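Local coordinates for protein fimbrial subunit CupB6 (Pseudomonas aeruginosa, PDB 5CYL) that probably acts as the adhesive tip of a chaperone-usher pilus, carrying an adhesin domain in front of a fimbrial (pilin-type) domain, at residues G62-V67 and T144-S149; R97-D102 and L152-V157; G222-K227 and A318-I323; S236-F241 and V286-L291. All blocks are in the same frame, centred on the assembly; numbering follows the deposited sequence.

Contact 1 of 4, residues G62-V67 and T144-S149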
# COMPACT_ATOMS: atom_id res chain seq x y z
N GLY A 62 -10.19 16.25 -24.19
CA GLY A 62 -10.05 14.96 -23.51
C GLY A 62 -11.37 14.44 -23.01
O GLY A 62 -12.28 15.18 -22.74
N ASN A 63 -11.48 13.13 -22.91
CA ASN A 63 -12.56 12.53 -22.12
C ASN A 63 -12.23 11.09 -21.82
O ASN A 63 -11.42 10.47 -22.50
CB ASN A 63 -13.88 12.62 -22.86
CG ASN A 63 -13.95 11.66 -24.01
OD1 ASN A 63 -12.96 11.34 -24.66
ND2 ASN A 63 -15.14 11.18 -24.28
N TRP A 64 -12.86 10.55 -20.79
CA TRP A 64 -12.70 9.15 -20.41
C TRP A 64 -13.92 8.44 -20.94
O TRP A 64 -15.06 8.85 -20.67
CB TRP A 64 -12.65 8.97 -18.89
CG TRP A 64 -11.33 9.22 -18.26
CD1 TRP A 64 -10.94 10.38 -17.67
CD2 TRP A 64 -10.24 8.32 -18.11
NE1 TRP A 64 -9.63 10.26 -17.19
CE2 TRP A 64 -9.20 8.99 -17.43
CE3 TRP A 64 -10.03 7.00 -18.48
CZ2 TRP A 64 -7.98 8.40 -17.16
CZ3 TRP A 64 -8.80 6.40 -18.17
CH2 TRP A 64 -7.80 7.12 -17.53
N SER A 65 -13.71 7.36 -21.67
CA SER A 65 -14.85 6.53 -22.11
C SER A 65 -14.69 5.12 -21.57
O SER A 65 -13.64 4.72 -21.05
CB SER A 65 -14.97 6.50 -23.63
OG SER A 65 -13.71 6.22 -24.20
N GLY A 66 -15.76 4.34 -21.67
CA GLY A 66 -15.72 2.95 -21.22
C GLY A 66 -16.17 2.79 -19.79
O GLY A 66 -16.16 1.69 -19.24
N VAL A 67 -16.56 3.91 -19.21
CA VAL A 67 -17.25 3.96 -17.93
C VAL A 67 -18.23 5.14 -17.99
O VAL A 67 -17.89 6.20 -18.48
CB VAL A 67 -16.29 4.13 -16.74
CG1 VAL A 67 -17.07 4.35 -15.45
CG2 VAL A 67 -15.37 2.92 -16.62
N THR A 144 -0.61 -0.01 -11.67
CA THR A 144 -0.12 -0.24 -13.03
C THR A 144 -1.12 0.11 -14.12
O THR A 144 -0.75 0.35 -15.26
CB THR A 144 0.32 -1.69 -13.21
OG1 THR A 144 -0.80 -2.53 -12.92
CG2 THR A 144 1.48 -2.03 -12.26
N SER A 145 -2.40 0.13 -13.76
CA SER A 145 -3.44 0.30 -14.77
C SER A 145 -4.73 0.82 -14.17
O SER A 145 -4.92 0.82 -12.97
CB SER A 145 -3.67 -1.03 -15.47
OG SER A 145 -4.91 -1.05 -16.11
N VAL A 146 -5.58 1.34 -15.03
CA VAL A 146 -6.95 1.65 -14.67
C VAL A 146 -7.71 0.33 -14.61
O VAL A 146 -7.42 -0.57 -15.37
CB VAL A 146 -7.60 2.63 -15.66
CG1 VAL A 146 -6.65 3.77 -15.90
CG2 VAL A 146 -7.94 1.94 -16.97
N SER A 147 -8.67 0.24 -13.71
CA SER A 147 -9.54 -0.93 -13.64
C SER A 147 -10.54 -0.89 -14.78
O SER A 147 -10.96 0.16 -15.20
CB SER A 147 -10.24 -0.98 -12.26
OG SER A 147 -11.63 -1.27 -12.34
N GLY A 148 -10.93 -2.06 -15.26
CA GLY A 148 -12.01 -2.14 -16.24
C GLY A 148 -11.65 -1.79 -17.65
O GLY A 148 -10.50 -1.85 -18.06
N SER A 149 -12.66 -1.44 -18.43
CA SER A 149 -12.47 -1.11 -19.83
C SER A 149 -12.35 0.38 -20.10
O SER A 149 -12.37 0.82 -21.25
CB SER A 149 -13.61 -1.70 -20.67
OG SER A 149 -14.86 -1.24 -20.22

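Contact 2 of 4, residues R97-D102 and L152-V157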
# COMPACT_ATOMS: atom_id res chain seq x y z
N ARG A 97 -7.55 21.93 -15.62
CA ARG A 97 -8.80 21.27 -16.00
C ARG A 97 -8.61 19.76 -15.99
O ARG A 97 -7.69 19.22 -16.63
CB ARG A 97 -9.28 21.76 -17.36
CG ARG A 97 -9.76 23.20 -17.36
CD ARG A 97 -10.30 23.63 -18.72
NE ARG A 97 -10.61 25.06 -18.74
CZ ARG A 97 -9.73 26.00 -19.08
NH1 ARG A 97 -8.46 25.69 -19.38
NH2 ARG A 97 -10.12 27.26 -19.09
N VAL A 98 -9.51 19.08 -15.28
CA VAL A 98 -9.47 17.63 -15.20
C VAL A 98 -10.20 17.05 -16.41
O VAL A 98 -11.26 17.54 -16.79
CB VAL A 98 -10.13 17.13 -13.91
CG1 VAL A 98 -11.65 17.26 -13.97
CG2 VAL A 98 -9.77 15.67 -13.67
N ILE A 99 -9.61 16.05 -17.05
CA ILE A 99 -10.27 15.39 -18.17
C ILE A 99 -11.49 14.74 -17.56
O ILE A 99 -11.38 14.05 -16.57
CB ILE A 99 -9.35 14.37 -18.83
CG1 ILE A 99 -8.09 15.10 -19.36
CG2 ILE A 99 -10.10 13.61 -19.93
CD1 ILE A 99 -6.94 14.19 -19.66
N PRO A 100 -12.67 14.96 -18.14
CA PRO A 100 -13.86 14.43 -17.50
C PRO A 100 -14.23 13.04 -17.97
O PRO A 100 -13.76 12.59 -19.01
CB PRO A 100 -14.97 15.39 -17.94
CG PRO A 100 -14.53 15.87 -19.27
CD PRO A 100 -13.01 15.86 -19.25
N VAL A 101 -15.10 12.38 -17.23
CA VAL A 101 -15.70 11.15 -17.72
C VAL A 101 -17.04 11.55 -18.34
O VAL A 101 -17.96 11.90 -17.65
CB VAL A 101 -15.93 10.15 -16.58
CG1 VAL A 101 -16.61 8.91 -17.13
CG2 VAL A 101 -14.62 9.78 -15.89
N ASP A 102 -17.09 11.56 -19.67
CA ASP A 102 -18.30 11.94 -20.41
C ASP A 102 -18.30 11.21 -21.76
O ASP A 102 -17.27 10.65 -22.16
CB ASP A 102 -18.36 13.46 -20.56
CG ASP A 102 -19.72 13.95 -21.02
OD1 ASP A 102 -20.74 13.26 -20.81
OD2 ASP A 102 -19.78 15.03 -21.62
N LEU A 152 -8.76 6.36 -21.94
CA LEU A 152 -8.43 7.78 -21.98
C LEU A 152 -8.25 8.31 -23.42
O LEU A 152 -7.30 7.89 -24.12
CB LEU A 152 -7.13 8.04 -21.18
CG LEU A 152 -6.65 9.52 -21.22
CD1 LEU A 152 -7.72 10.37 -20.54
CD2 LEU A 152 -5.27 9.73 -20.59
N ASN A 153 -9.09 9.24 -23.84
CA ASN A 153 -9.00 9.80 -25.20
C ASN A 153 -8.53 11.24 -25.23
O ASN A 153 -9.13 12.11 -24.61
CB ASN A 153 -10.34 9.70 -25.90
CG ASN A 153 -10.98 8.34 -25.71
OD1 ASN A 153 -10.60 7.35 -26.36
ND2 ASN A 153 -11.96 8.28 -24.86
N LEU A 154 -7.43 11.47 -25.93
CA LEU A 154 -6.94 12.81 -26.17
C LEU A 154 -7.28 13.19 -27.60
O LEU A 154 -6.97 12.46 -28.53
CB LEU A 154 -5.43 12.87 -25.94
CG LEU A 154 -4.97 12.37 -24.57
CD1 LEU A 154 -3.47 12.53 -24.39
CD2 LEU A 154 -5.70 13.10 -23.45
N TRP A 155 -7.89 14.34 -27.78
CA TRP A 155 -8.23 14.81 -29.13
C TRP A 155 -7.47 16.06 -29.51
O TRP A 155 -7.64 17.10 -28.87
CB TRP A 155 -9.71 15.11 -29.19
CG TRP A 155 -10.58 13.95 -28.83
CD1 TRP A 155 -10.77 13.42 -27.60
CD2 TRP A 155 -11.40 13.19 -29.73
NE1 TRP A 155 -11.66 12.39 -27.65
CE2 TRP A 155 -12.07 12.22 -28.95
CE3 TRP A 155 -11.64 13.24 -31.10
CZ2 TRP A 155 -12.96 11.30 -29.51
CZ3 TRP A 155 -12.53 12.33 -31.66
CH2 TRP A 155 -13.18 11.37 -30.86
N ALA A 156 -6.66 16.01 -30.56
CA ALA A 156 -6.19 17.26 -31.21
C ALA A 156 -7.06 17.57 -32.41
O ALA A 156 -7.05 16.82 -33.36
CB ALA A 156 -4.75 17.16 -31.64
N VAL A 157 -7.81 18.66 -32.37
CA VAL A 157 -8.79 18.97 -33.42
C VAL A 157 -8.61 20.38 -34.00
O VAL A 157 -8.59 21.37 -33.24
CB VAL A 157 -10.24 18.80 -32.92
CG1 VAL A 157 -11.26 19.13 -34.01
CG2 VAL A 157 -10.47 17.39 -32.41

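Contact 3 of 4, residues G222-K227 and A318-I323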
# COMPACT_ATOMS: atom_id res chain seq x y z
N GLY A 222 13.21 -16.45 37.59
CA GLY A 222 13.67 -16.54 38.99
C GLY A 222 13.47 -17.89 39.65
O GLY A 222 13.29 -18.91 38.99
N SER A 223 13.58 -17.94 40.96
CA SER A 223 13.50 -19.22 41.66
C SER A 223 12.27 -19.24 42.50
O SER A 223 11.96 -18.24 43.16
CB SER A 223 14.71 -19.46 42.56
OG SER A 223 15.79 -19.85 41.75
N VAL A 224 11.57 -20.38 42.49
CA VAL A 224 10.34 -20.54 43.28
C VAL A 224 10.33 -21.91 43.95
O VAL A 224 10.68 -22.91 43.34
CB VAL A 224 9.05 -20.34 42.43
CG1 VAL A 224 8.94 -18.91 41.91
CG2 VAL A 224 9.07 -21.26 41.25
N ALA A 225 9.88 -21.93 45.18
CA ALA A 225 9.83 -23.16 45.93
C ALA A 225 8.59 -23.94 45.57
O ALA A 225 7.56 -23.32 45.29
CB ALA A 225 9.86 -22.88 47.41
N LEU A 226 8.68 -25.28 45.61
CA LEU A 226 7.52 -26.14 45.34
C LEU A 226 6.33 -25.84 46.24
O LEU A 226 5.20 -25.98 45.81
CB LEU A 226 7.84 -27.61 45.53
CG LEU A 226 8.75 -28.33 44.56
CD1 LEU A 226 9.57 -29.38 45.28
CD2 LEU A 226 7.94 -29.01 43.48
N LYS A 227 6.61 -25.44 47.49
CA LYS A 227 5.57 -25.16 48.51
C LYS A 227 4.65 -24.04 48.01
O LYS A 227 3.47 -24.00 48.29
CB LYS A 227 6.19 -24.84 49.89
N ALA A 318 5.17 -13.54 31.67
CA ALA A 318 5.42 -14.98 31.78
C ALA A 318 5.53 -15.45 33.24
O ALA A 318 5.95 -14.70 34.11
CB ALA A 318 6.66 -15.36 31.00
N ALA A 319 5.14 -16.70 33.47
CA ALA A 319 5.24 -17.30 34.80
C ALA A 319 5.31 -18.80 34.70
O ALA A 319 5.00 -19.40 33.66
CB ALA A 319 4.09 -16.88 35.69
N TYR A 320 5.80 -19.42 35.76
CA TYR A 320 5.73 -20.87 35.92
C TYR A 320 4.30 -21.31 36.24
O TYR A 320 3.58 -20.63 36.98
CB TYR A 320 6.67 -21.31 37.03
CG TYR A 320 8.10 -21.28 36.58
CD1 TYR A 320 8.53 -22.11 35.53
CD2 TYR A 320 9.03 -20.46 37.19
CE1 TYR A 320 9.84 -22.11 35.10
CE2 TYR A 320 10.35 -20.43 36.76
CZ TYR A 320 10.75 -21.24 35.72
OH TYR A 320 12.09 -21.27 35.31
N ILE A 321 3.89 -22.45 35.70
CA ILE A 321 2.59 -23.01 36.06
C ILE A 321 2.78 -24.44 36.51
O ILE A 321 3.61 -25.17 35.95
CB ILE A 321 1.60 -22.96 34.89
CG1 ILE A 321 0.17 -23.19 35.38
CG2 ILE A 321 2.02 -23.93 33.80
CD1 ILE A 321 -0.89 -23.12 34.31
N ARG A 322 2.03 -24.86 37.51
CA ARG A 322 2.13 -26.24 37.94
C ARG A 322 1.20 -27.18 37.18
O ARG A 322 -0.02 -27.05 37.25
CB ARG A 322 1.83 -26.32 39.41
CG ARG A 322 1.87 -27.73 39.95
CD ARG A 322 1.09 -27.83 41.23
NE ARG A 322 0.77 -29.20 41.56
CZ ARG A 322 0.37 -29.59 42.75
NH1 ARG A 322 0.21 -28.71 43.74
NH2 ARG A 322 0.10 -30.87 42.95
N ILE A 323 1.77 -28.14 36.49
CA ILE A 323 0.90 -29.08 35.78
C ILE A 323 0.81 -30.48 36.40
O ILE A 323 -0.19 -31.13 36.16
CB ILE A 323 1.22 -29.20 34.28
CG1 ILE A 323 2.59 -29.86 34.18
CG2 ILE A 323 1.07 -27.82 33.63
CD1 ILE A 323 3.30 -29.78 32.84

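Contact 4 of 4, residues S236-F241 and V286-L291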
# COMPACT_ATOMS: atom_id res chain seq x y z
N SER A 236 3.67 -18.86 39.31
CA SER A 236 4.67 -18.04 39.98
C SER A 236 4.35 -16.56 39.75
O SER A 236 3.38 -16.26 39.09
CB SER A 236 6.07 -18.41 39.52
OG SER A 236 6.37 -18.00 38.20
N THR A 237 5.12 -15.64 40.33
CA THR A 237 4.91 -14.22 40.05
C THR A 237 5.32 -13.90 38.60
O THR A 237 6.35 -14.44 38.13
CB THR A 237 5.68 -13.38 41.04
OG1 THR A 237 5.25 -13.72 42.36
CG2 THR A 237 5.41 -11.92 40.80
N GLU A 238 4.47 -13.12 37.90
CA GLU A 238 4.60 -12.77 36.45
C GLU A 238 5.80 -11.94 36.17
O GLU A 238 6.08 -11.04 36.94
CB GLU A 238 3.45 -11.92 35.97
CG GLU A 238 2.34 -12.77 35.45
CD GLU A 238 1.12 -11.99 35.01
OE1 GLU A 238 0.98 -10.78 35.33
OE2 GLU A 238 0.29 -12.60 34.31
N ARG A 239 6.47 -12.19 35.06
CA ARG A 239 7.59 -11.39 34.61
C ARG A 239 7.16 -10.73 33.31
O ARG A 239 6.67 -11.38 32.41
CB ARG A 239 8.83 -12.26 34.39
CG ARG A 239 9.32 -12.97 35.65
CD ARG A 239 9.90 -11.97 36.64
NE ARG A 239 10.26 -12.58 37.92
CZ ARG A 239 9.57 -12.40 39.05
NH1 ARG A 239 8.50 -11.62 39.06
NH2 ARG A 239 9.98 -12.98 40.17
N SER A 240 7.35 -9.42 33.20
CA SER A 240 6.95 -8.67 31.99
C SER A 240 8.05 -8.40 30.98
O SER A 240 9.14 -8.01 31.33
CB SER A 240 6.31 -7.35 32.37
OG SER A 240 4.95 -7.59 32.71
N PHE A 241 7.74 -8.66 29.72
CA PHE A 241 8.64 -8.38 28.60
C PHE A 241 7.87 -7.97 27.37
O PHE A 241 6.68 -8.20 27.27
CB PHE A 241 9.57 -9.57 28.33
CG PHE A 241 8.88 -10.81 27.90
CD1 PHE A 241 8.08 -11.52 28.78
CD2 PHE A 241 9.06 -11.30 26.62
CE1 PHE A 241 7.45 -12.69 28.36
CE2 PHE A 241 8.46 -12.48 26.19
CZ PHE A 241 7.65 -13.17 27.07
N VAL A 286 3.62 -20.36 31.31
CA VAL A 286 2.52 -19.72 30.59
C VAL A 286 2.84 -18.26 30.23
O VAL A 286 3.34 -17.53 31.07
CB VAL A 286 1.18 -19.79 31.34
CG1 VAL A 286 0.61 -21.18 31.24
CG2 VAL A 286 1.35 -19.39 32.78
N VAL A 287 2.51 -17.82 29.02
CA VAL A 287 2.74 -16.44 28.62
C VAL A 287 1.43 -15.76 28.25
O VAL A 287 0.66 -16.24 27.39
CB VAL A 287 3.67 -16.34 27.43
CG1 VAL A 287 4.13 -14.90 27.23
CG2 VAL A 287 4.85 -17.24 27.64
N LYS A 288 1.19 -14.62 28.88
CA LYS A 288 -0.05 -13.92 28.68
C LYS A 288 0.07 -12.69 27.75
O LYS A 288 0.90 -11.81 27.98
CB LYS A 288 -0.59 -13.53 30.03
CG LYS A 288 -1.88 -12.79 29.89
CD LYS A 288 -2.08 -12.01 31.15
CE LYS A 288 -3.48 -11.53 31.20
NZ LYS A 288 -3.77 -10.82 32.48
N ASN A 289 -0.78 -12.64 26.72
CA ASN A 289 -0.83 -11.56 25.73
C ASN A 289 -1.53 -10.37 26.39
O ASN A 289 -2.68 -10.45 26.81
CB ASN A 289 -1.54 -12.05 24.46
CG ASN A 289 -1.78 -10.95 23.41
OD1 ASN A 289 -2.00 -9.77 23.71
ND2 ASN A 289 -1.77 -11.35 22.16
N GLY A 290 -0.81 -9.25 26.47
CA GLY A 290 -1.28 -8.05 27.14
C GLY A 290 -2.48 -7.43 26.46
O GLY A 290 -3.38 -6.91 27.14
N LEU A 291 -2.50 -7.50 25.13
CA LEU A 291 -3.59 -6.89 24.34
C LEU A 291 -4.88 -7.69 24.47
O LEU A 291 -5.92 -7.19 24.88
CB LEU A 291 -3.16 -6.77 22.89
CG LEU A 291 -1.75 -6.21 22.68
CD1 LEU A 291 -1.35 -6.45 21.25
CD2 LEU A 291 -1.62 -4.74 23.02

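Contact 1 of 4, residues G62-V67 and T144-S149
V146 and S149 are the two residues of T144-S149 that meet G62-V67, one by an apolar side chain and one by a hydroxyl. The segment starts at T144, whose backbone N is hydrogen-bonded to D79. S145 follows and turns its hydroxyl back along its own chain. Its OG donates to V146 O at 2.7 Å, tilted 30° from the carbonyl plane. V146 comes next and points toward the other segment. With chi1 at -48°, CG1 lies opposite the carbonyl carbon and reaches the far end of the W64 indole. V146 CG1 is 3.9 Å from W64 CH2 and 4.1 Å from W64 CZ3. The methyl approaches the six-membered ring at a slant. I99, V76 and S193 also touch W64, so the indole is buried. S147 leans instead on A77, and G148 has a positive phi as the loop bends. S149 closes the segment. Its OG donates a weak hydrogen bond to G66 O at 3.4 Å. G66 lies just past the end of strand 56-65, and its phi of 92° suits glycine. S65, one residue earlier, spends its hydroxyl on N153 and T151. No backbone hydrogen bond joins the two segments. The loop before strand 151-160 therefore does not extend the sheet here. The W64-V146 pair is the buried apolar part of the contact. The S149-G66 end covers at least as much surface, but it is solvent-exposed and its one hydrogen bond is weak. The chemistry implies a contact resting on van der Waals packing more than on polar bonding.

Contact 2 of 4, residues R97-D102 and L152-V157
I99 lays its terminal CD1 methyl over the ends of two leucines, L152 and L154. I99 CD1 is 4.0 Å from L152 CD1 and 4.1 Å from L154 CD2. A second branch joins in, since I99 CG2 lies 4.1 Å from L152 CD1. One isoleucine thus touches L152 with two methyls and L154 with one. Its side chain crosses each leucine at about a right angle, so the chains do not run alongside one another. The leucines reach I99 by different routes. L152 has CG opposite its backbone N (chi1 177°). L154 has CG beside its backbone N (chi1 -54°). Both bring a methyl to the same isoleucine, and both belong to one face of strand 151-160. N153 and W155 alternate with them and serve the other face. There the N153 amide is hydrogen-bonded to S65, N63 and S187, and W155 NE1 makes a weak bond to N63. No hydrogen bond spans the two segments, and all three touching residues are buried. The contact is plain core packing within a beta sandwich. I99 follows directly on strand 96-98 of one sheet and still shares a backbone bond with I87 of strand 83-90. P100, the next residue, is bonded through its backbone to W64 of strand 56-65 in the other sheet. The chain is therefore passing between the layers at this point. I87 also touches I99 and L152, L108 of strand 106-112 packs on I99, and L188 and Y186 of strand 185-189 lie against L152 and L154.

Contact 3 of 4, residues G222-K227 and A318-I323
G222 meets Y320 through its backbone carbonyl. G222 O lies at the edge of the tyrosine ring, near the ring plane, 4.0 Å from Y320 CE2. The glycine has a positive phi of 80°, which suits a residue without a side chain. S223 turns away from the other segment and touches N359. V224 points toward it. V224 CG2 sits 4.1 Å from Y320 CD2 and meets the ring obliquely. Its chi1 of -65° places this methyl between the backbone N and the carbonyl carbon, while CG1 lies opposite the carbonyl carbon. One side of the tyrosine, from CD2 to CE2, thus receives both the valine and the glycine. Y320 is buried, and its hydroxyl is hydrogen-bonded to A334 O. No hydrogen bond joins the two segments. The spacing of the backbones agrees with this: the CA atoms of V224 and Y320 are 8.7 Å apart, too far for paired strands. Strand 215-225 is instead paired in parallel with strand 352-361, and strand 311-322 with 239-245, 283-289 and 299-308. The domain belongs to the fimbrial protein family, whose pilin domains have an immunoglobulin-like beta-sandwich fold, and the valine-tyrosine contact is side-chain packing within it. I285 and L221 also touch Y320, and I360 and F229 touch V224. After A225, which packs on T361, the strand gives way to a short 3-10 segment. L226 there rests on F283 and E362. F283 also touches R322 of the other segment, whose NE and NH1 are hydrogen-bonded to G324 O and F229 O.

Contact 4 of 4, residues S236-F241 and V286-L291
Strands 239-245 and 283-289 flank strand 311-322 in the sheet of the fimbrial domain and meet across it through F241 and V287. E238, just before the first of these strands, meets K288. The phenylalanine leads with its far end. F241 CZ is 3.9 Å from V287 CG1, and F241 CE1 is 4.1 Å from the same methyl. The two side chains cross at about a right angle, and the methyl comes to the ring obliquely. At chi1 63° the ring of F241 stands between its backbone N and carbonyl carbon, and R239 O lies in plane at its edge. V287 has CG1 opposite its backbone N (chi1 -167°), which turns that methyl to the ring. V354 and F356 of strand 352-361 touch F241 and V287 respectively, which places this pair on the inner side of the sheet, with V287 buried and F241 partly exposed. E238 and K288 make the looser, outer part. E238 OE2 is 4.0 Å from K288 CD, a contact with the aliphatic chain. The opposite charges do not touch, since E238 OE2 and K288 NZ are 4.8 Å apart. Any attraction between them is probably modest. Each has a weak polar partner of its own: E238 OE2 is bonded to S317 OG, and K288 NZ to Q293 OE1. Beside them R239 NH1 donates to E238 O from above the carbonyl plane. No hydrogen bond links the two segments directly. Both bond to the strand between them, R239 to A318 and V286 to A319. Such cross-strand packing of next-but-one neighbours fits the beta-sandwich sheets of immunoglobulin-like pilin domains.

How the contacts relate
The four contacts fall into two pairs on opposite sides of the centre of an elongated chain. Contacts 1 and 2 have centres 11 Å apart and share a sheet, in which strands 56-65 and 151-160 are neighbours. They join directly: W64 N lies 2.9 Å from P100 O. Contacts 3 and 4, centres 13 Å apart, lie in the fimbrial domain, and contact 4 is nested within the chain loop closed by contact 3. Y320 N is 2.9 Å from S236 OG there. Between the pairs nothing touches. Centres of contacts 1 and 4 are 54 Å apart, and those of contacts 2 and 3 are 74 Å apart. This separation is consistent with two independently packed domains.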